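Local coordinates for protein diketoreductase (PDB 4E12) that reduces dicarbonyl compounds with NADH and, like its 3-hydroxyacyl-CoA dehydrogenase relatives, probably interconverts (3S)-3-hydroxyacyl-CoA and 3-oxoacyl-CoA, at residues 205-209 and 210-214; 237-240 and 241-245. All blocks are in the same frame, centred on the assembly; numbering follows the deposited sequence.

Interaction 1 of 2, residues 205-209 and 210-214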
ATOM      1  N   ALA A 205      -0.807   2.491  11.342  1.00 27.09           N
ATOM      2  CA  ALA A 205      -0.918   3.255  12.573  1.00 28.00           C
ATOM      3  C   ALA A 205      -1.640   2.449  13.657  1.00 30.29           C
ATOM      4  O   ALA A 205      -1.224   2.457  14.820  1.00 30.21           O
ATOM      5  CB  ALA A 205      -1.614   4.579  12.320  1.00 26.65           C
ATOM      6  N   GLU A 206      -2.708   1.756  13.277  1.00 29.10           N
ATOM      7  CA  GLU A 206      -3.414   0.867  14.205  1.00 30.56           C
ATOM      8  C   GLU A 206      -2.493  -0.217  14.765  1.00 29.81           C
ATOM      9  O   GLU A 206      -2.492  -0.477  15.971  1.00 33.77           O
ATOM     10  CB  GLU A 206      -4.620   0.216  13.519  1.00 32.46           C
ATOM     11  CG  GLU A 206      -5.385  -0.778  14.394  1.00 37.17           C
ATOM     12  CD  GLU A 206      -4.686  -2.132  14.552  1.00 43.69           C
ATOM     13  OE1 GLU A 206      -4.862  -2.782  15.602  1.00 43.05           O
ATOM     14  OE2 GLU A 206      -3.974  -2.564  13.623  1.00 53.02           O
ATOM     15  N   LEU A 207      -1.715  -0.863  13.906  1.00 29.41           N
ATOM     16  CA  LEU A 207      -0.744  -1.852  14.387  1.00 27.46           C
ATOM     17  C   LEU A 207       0.228  -1.219  15.375  1.00 29.96           C
ATOM     18  O   LEU A 207       0.632  -1.854  16.352  1.00 31.89           O
ATOM     19  CB  LEU A 207       0.085  -2.421  13.236  1.00 26.35           C
ATOM     20  CG  LEU A 207      -0.624  -3.195  12.131  1.00 29.20           C
ATOM     21  CD1 LEU A 207       0.406  -3.554  11.049  1.00 29.60           C
ATOM     22  CD2 LEU A 207      -1.245  -4.447  12.751  1.00 30.61           C
ATOM     23  N   LEU A 208       0.651   0.018  15.117  1.00 26.99           N
ATOM     24  CA  LEU A 208       1.603   0.642  16.032  1.00 29.71           C
ATOM     25  C   LEU A 208       0.903   0.983  17.333  1.00 31.37           C
ATOM     26  O   LEU A 208       1.373   0.632  18.419  1.00 37.35           O
ATOM     27  CB  LEU A 208       2.202   1.920  15.443  1.00 27.29           C
ATOM     28  CG  LEU A 208       3.190   2.689  16.339  1.00 31.45           C
ATOM     29  CD1 LEU A 208       4.379   1.817  16.764  1.00 29.11           C
ATOM     30  CD2 LEU A 208       3.656   3.945  15.617  1.00 30.69           C
ATOM     31  N   VAL A 209      -0.210   1.693  17.209  1.00 30.96           N
ATOM     32  CA  VAL A 209      -0.935   2.201  18.370  1.00 38.83           C
ATOM     33  C   VAL A 209      -1.493   1.098  19.262  1.00 40.54           C
ATOM     34  O   VAL A 209      -1.637   1.284  20.478  1.00 36.77           O
ATOM     35  CB  VAL A 209      -2.055   3.146  17.956  1.00 40.09           C
ATOM     36  CG1 VAL A 209      -2.872   3.542  19.165  1.00 46.09           C
ATOM     37  CG2 VAL A 209      -1.462   4.394  17.349  1.00 42.57           C
ATOM     38  N   ASP A 210      -1.809  -0.052  18.682  1.00 35.12           N
ATOM     39  CA  ASP A 210      -2.339  -1.149  19.492  1.00 33.55           C
ATOM     40  C   ASP A 210      -1.237  -2.049  20.027  1.00 32.88           C
ATOM     41  O   ASP A 210      -1.519  -3.098  20.612  1.00 34.80           O
ATOM     42  CB  ASP A 210      -3.379  -1.974  18.738  1.00 30.04           C
ATOM     43  CG  ASP A 210      -4.693  -1.220  18.514  1.00 37.26           C
ATOM     44  OD1 ASP A 210      -5.001  -0.257  19.252  1.00 36.00           O
ATOM     45  OD2 ASP A 210      -5.434  -1.595  17.594  1.00 40.85           O
ATOM     46  N   GLY A 211       0.011  -1.643  19.817  1.00 33.76           N
ATOM     47  CA  GLY A 211       1.138  -2.391  20.335  1.00 33.81           C
ATOM     48  C   GLY A 211       1.428  -3.724  19.663  1.00 34.54           C
ATOM     49  O   GLY A 211       2.013  -4.609  20.289  1.00 37.78           O
ATOM     50  N   ILE A 212       1.036  -3.883  18.399  1.00 35.23           N
ATOM     51  CA  ILE A 212       1.244  -5.151  17.709  1.00 32.37           C
ATOM     52  C   ILE A 212       2.696  -5.302  17.268  1.00 33.95           C
ATOM     53  O   ILE A 212       3.282  -6.373  17.428  1.00 35.95           O
ATOM     54  CB  ILE A 212       0.350  -5.268  16.450  1.00 30.44           C
ATOM     55  CG1 ILE A 212      -1.112  -4.976  16.777  1.00 31.20           C
ATOM     56  CG2 ILE A 212       0.493  -6.643  15.807  1.00 28.27           C
ATOM     57  CD1 ILE A 212      -1.717  -5.878  17.843  1.00 31.63           C
ATOM     58  N   ALA A 213       3.276  -4.236  16.708  1.00 33.32           N
ATOM     59  CA  ALA A 213       4.619  -4.296  16.141  1.00 32.93           C
ATOM     60  C   ALA A 213       5.249  -2.909  16.163  1.00 33.33           C
ATOM     61  O   ALA A 213       4.532  -1.907  16.248  1.00 33.76           O
ATOM     62  CB  ALA A 213       4.549  -4.805  14.701  1.00 32.96           C
ATOM     63  N   ASP A 214       6.575  -2.830  16.089  1.00 29.65           N
ATOM     64  CA  ASP A 214       7.215  -1.506  16.080  1.00 32.44           C
ATOM     65  C   ASP A 214       7.255  -0.979  14.639  1.00 33.75           C
ATOM     66  O   ASP A 214       6.986  -1.738  13.703  1.00 33.28           O
ATOM     67  CB  ASP A 214       8.599  -1.547  16.742  1.00 39.53           C
ATOM     68  CG  ASP A 214       9.565  -2.460  16.031  1.00 46.80           C
ATOM     69  OD1 ASP A 214      10.538  -2.918  16.669  1.00 55.03           O
ATOM     70  OD2 ASP A 214       9.364  -2.706  14.830  1.00 44.32           O
TER
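Leu207 and Leu208 turn their carbonyls to the amides of Ile212 and Gly211 in a Schellman motif that ends helix 193-209, with Gly211 as the C-prime residue at a phi of 71°. The outer bond, Ile212 N to Leu207 O, is 2.9 Å long and meets the carbonyl almost head-on; in the inner one, Gly211 N sits above the carbonyl plane of Leu208, 3.0 Å from its O. Asp210 N still makes the last bond of ordinary helical spacing, 2.8 Å to Glu206 O. The reversal brings the side chain of Ile212 back against Leu207, the apolar pairing that commonly accompanies this motif. CD2 of Leu207 is 4.1 Å from both CB and CG1 of Ile212, and Leu196 of the second subunit also packs on Leu207. A chi1 of -51° keeps Ile212 CG1 beside its own backbone N, 3.6 Å from Leu207 O. CD1 of Leu208 lies 3.8 Å from Ala213 O, and the leucine side chain also packs on Pro215. Asp214 is the N-cap of helix 215-226, its side chain capping a backbone N there, and its OD2 also hydrogen-bonds Thr217 OG1. Asp210 OD1 forms a salt bridge with Lys254. Three amides past the last turn thus find the carbonyls of Glu206, Leu207 and Leu208, while the carboxylate of Asp210 ties the helix end to helix 253-267.

Interaction 2 of 2, residues 237-240 and 241-245. With SO4 (sulfate ion), chain I.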
ATOM      1  N   ASP A 237       6.924   9.923   7.485  1.00 29.11           N
ATOM      2  CA  ASP A 237       7.985  10.934   7.586  1.00 29.59           C
ATOM      3  C   ASP A 237       7.995  11.876   6.375  1.00 30.59           C
ATOM      4  O   ASP A 237       8.222  13.077   6.515  1.00 28.19           O
ATOM      5  CB  ASP A 237       9.367  10.304   7.778  1.00 33.17           C
ATOM      6  CG  ASP A 237       9.580   9.740   9.175  1.00 30.68           C
ATOM      7  OD1 ASP A 237       8.788  10.043  10.086  1.00 31.75           O
ATOM      8  OD2 ASP A 237      10.563   8.995   9.367  1.00 31.66           O
ATOM      9  N   ILE A 238       7.755  11.333   5.192  1.00 28.64           N
ATOM     10  CA  ILE A 238       7.726  12.124   3.970  1.00 32.34           C
ATOM     11  C   ILE A 238       6.517  13.048   3.917  1.00 33.44           C
ATOM     12  O   ILE A 238       6.647  14.226   3.570  1.00 33.79           O
ATOM     13  CB  ILE A 238       7.764  11.200   2.742  1.00 30.45           C
ATOM     14  CG1 ILE A 238       9.118  10.498   2.702  1.00 32.95           C
ATOM     15  CG2 ILE A 238       7.467  11.988   1.481  1.00 37.51           C
ATOM     16  CD1 ILE A 238       9.222   9.399   1.720  1.00 31.13           C
ATOM     17  N   VAL A 239       5.351  12.516   4.261  1.00 31.16           N
ATOM     18  CA  VAL A 239       4.135  13.313   4.374  1.00 35.74           C
ATOM     19  C   VAL A 239       4.377  14.479   5.324  1.00 35.05           C
ATOM     20  O   VAL A 239       3.987  15.618   5.050  1.00 37.55           O
ATOM     21  CB  VAL A 239       2.959  12.468   4.935  1.00 37.05           C
ATOM     22  CG1 VAL A 239       1.713  13.332   5.126  1.00 36.25           C
ATOM     23  CG2 VAL A 239       2.647  11.326   3.991  1.00 36.71           C
ATOM     24  N   GLY A 240       5.037  14.187   6.439  1.00 31.60           N
ATOM     25  CA  GLY A 240       5.183  15.179   7.477  1.00 31.99           C
ATOM     26  C   GLY A 240       4.289  14.783   8.620  1.00 30.22           C
ATOM     27  O   GLY A 240       3.107  14.480   8.414  1.00 31.62           O
ATOM     28  N   LEU A 241       4.840  14.744   9.818  1.00 30.05           N
ATOM     29  CA  LEU A 241       4.053  14.247  10.932  1.00 30.22           C
ATOM     30  C   LEU A 241       3.079  15.292  11.452  1.00 32.63           C
ATOM     31  O   LEU A 241       2.015  14.950  11.981  1.00 32.35           O
ATOM     32  CB  LEU A 241       4.959  13.683  12.017  1.00 26.20           C
ATOM     33  CG  LEU A 241       5.930  12.574  11.598  1.00 27.64           C
ATOM     34  CD1 LEU A 241       6.588  12.030  12.879  1.00 25.65           C
ATOM     35  CD2 LEU A 241       5.199  11.464  10.826  1.00 27.86           C
ATOM     36  N   THR A 242       3.403  16.569  11.282  1.00 35.21           N
ATOM     37  CA  THR A 242       2.445  17.591  11.670  1.00 32.14           C
ATOM     38  C   THR A 242       1.204  17.426  10.785  1.00 33.70           C
ATOM     39  O   THR A 242       0.064  17.497  11.253  1.00 32.59           O
ATOM     40  CB  THR A 242       3.009  19.044  11.533  1.00 34.25           C
ATOM     41  OG1 THR A 242       3.096  19.403  10.152  1.00 60.20           O
ATOM     42  CG2 THR A 242       4.401  19.127  12.125  1.00 32.22           C
ATOM     43  N   THR A 243       1.432  17.171   9.504  1.00 33.42           N
ATOM     44  CA  THR A 243       0.343  16.930   8.562  1.00 34.96           C
ATOM     45  C   THR A 243      -0.429  15.662   8.920  1.00 36.88           C
ATOM     46  O   THR A 243      -1.665  15.652   8.912  1.00 31.94           O
ATOM     47  CB  THR A 243       0.874  16.821   7.118  1.00 36.80           C
ATOM     48  OG1 THR A 243       1.563  18.035   6.773  1.00 38.88           O
ATOM     49  CG2 THR A 243      -0.271  16.581   6.146  1.00 41.08           C
ATOM     50  N   ALA A 244       0.292  14.593   9.242  1.00 33.82           N
ATOM     51  CA  ALA A 244      -0.367  13.339   9.582  1.00 34.72           C
ATOM     52  C   ALA A 244      -1.175  13.497  10.872  1.00 35.56           C
ATOM     53  O   ALA A 244      -2.254  12.918  11.015  1.00 35.54           O
ATOM     54  CB  ALA A 244       0.655  12.222   9.731  1.00 32.40           C
ATOM     55  N   TYR A 245      -0.659  14.288  11.802  1.00 29.94           N
ATOM     56  CA  TYR A 245      -1.368  14.568  13.045  1.00 35.89           C
ATOM     57  C   TYR A 245      -2.678  15.326  12.792  1.00 32.98           C
ATOM     58  O   TYR A 245      -3.739  14.924  13.277  1.00 33.53           O
ATOM     59  CB  TYR A 245      -0.453  15.320  14.010  1.00 33.97           C
ATOM     60  CG  TYR A 245      -1.166  16.016  15.149  1.00 40.07           C
ATOM     61  CD1 TYR A 245      -1.628  15.312  16.261  1.00 38.53           C
ATOM     62  CD2 TYR A 245      -1.377  17.397  15.107  1.00 43.27           C
ATOM     63  CE1 TYR A 245      -2.284  15.967  17.305  1.00 42.27           C
ATOM     64  CE2 TYR A 245      -2.025  18.063  16.141  1.00 45.65           C
ATOM     65  CZ  TYR A 245      -2.476  17.347  17.233  1.00 45.75           C
ATOM     66  OH  TYR A 245      -3.116  18.022  18.242  1.00 55.71           O
TER
HETATM   67  S   SO4 I 408       5.343  18.744   8.380  1.00 56.49           S
HETATM   68  O1  SO4 I 408       5.933  18.627   9.720  1.00 45.06           O
HETATM   69  O2  SO4 I 408       6.329  18.363   7.353  1.00 47.99           O
HETATM   70  O3  SO4 I 408       4.932  20.140   8.160  1.00 57.88           O
HETATM   71  O4  SO4 I 408       4.163  17.860   8.286  1.00 54.97           O
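Gly240 and Ala244 make the first bond of helix 241-249, Ala244 N to Gly240 O at 2.9 Å, and Gly240 is the single residue between that helix and helix 232-239, ending one with a positive phi of 107° and standing at the N-cap of the next. This junction belongs to the C-terminal domain, with the side chain of Thr243 about 9 Å from that of Ser122, an NAD(+)-binding residue. Two pairs of side chains meet across it. Asp237 and Leu241 lie side by side and point the same way, the leucine CD2 resting 3.9 Å from Asp237 OD1. That carboxylate is held by the chain's C-terminal end, OD1 taking the amide of Phe280 and OD2 the amide of Tyr281 and the hydroxyl of Tyr283; Leu241 also packs on Phe236 and Tyr266. Val239 and Thr243, by contrast, cross at about a right angle, and CG1 of the valine meets CG2 of the threonine at 3.9 Å. Thr243 serves both the valine and a bound anion through its first torsion: with chi1 at -59°, OG1 stands beside its own backbone N while the methyl is left for the valine. The anion, a sulfate probably from the crystallisation liquor, sits at the N-terminal end of a helix, where the helix dipole would probably favour negative charge. It is modelled too tight against Thr242, so its exact placement is doubtful. Its O4 accepts a bond of 3.1 Å from Thr243 N and a second, of 3.0 Å, from Thr243 OG1.

Followed from the N terminus, the chain passes the Rossmann-type NAD-binding domain before reaching either contact, and both then fall in series within the helical C-terminal domain. Interaction 1 closes the short turn between helices 193-209 and 215-226, beside the second subunit. Interaction 2 opens near the end of helix 232-239 and closes the one-residue junction between that helix and helix 241-249. Neither encloses or crosses the other. The centres of interactions 1 and 2 are about 17 Å apart. The nearest atoms of interactions 1 and 2 are about 8 Å apart, without touching. Helix 253-267 is their shared neighbour, packing against side chains from both, so two differently built glycine turns both border helix 253-267.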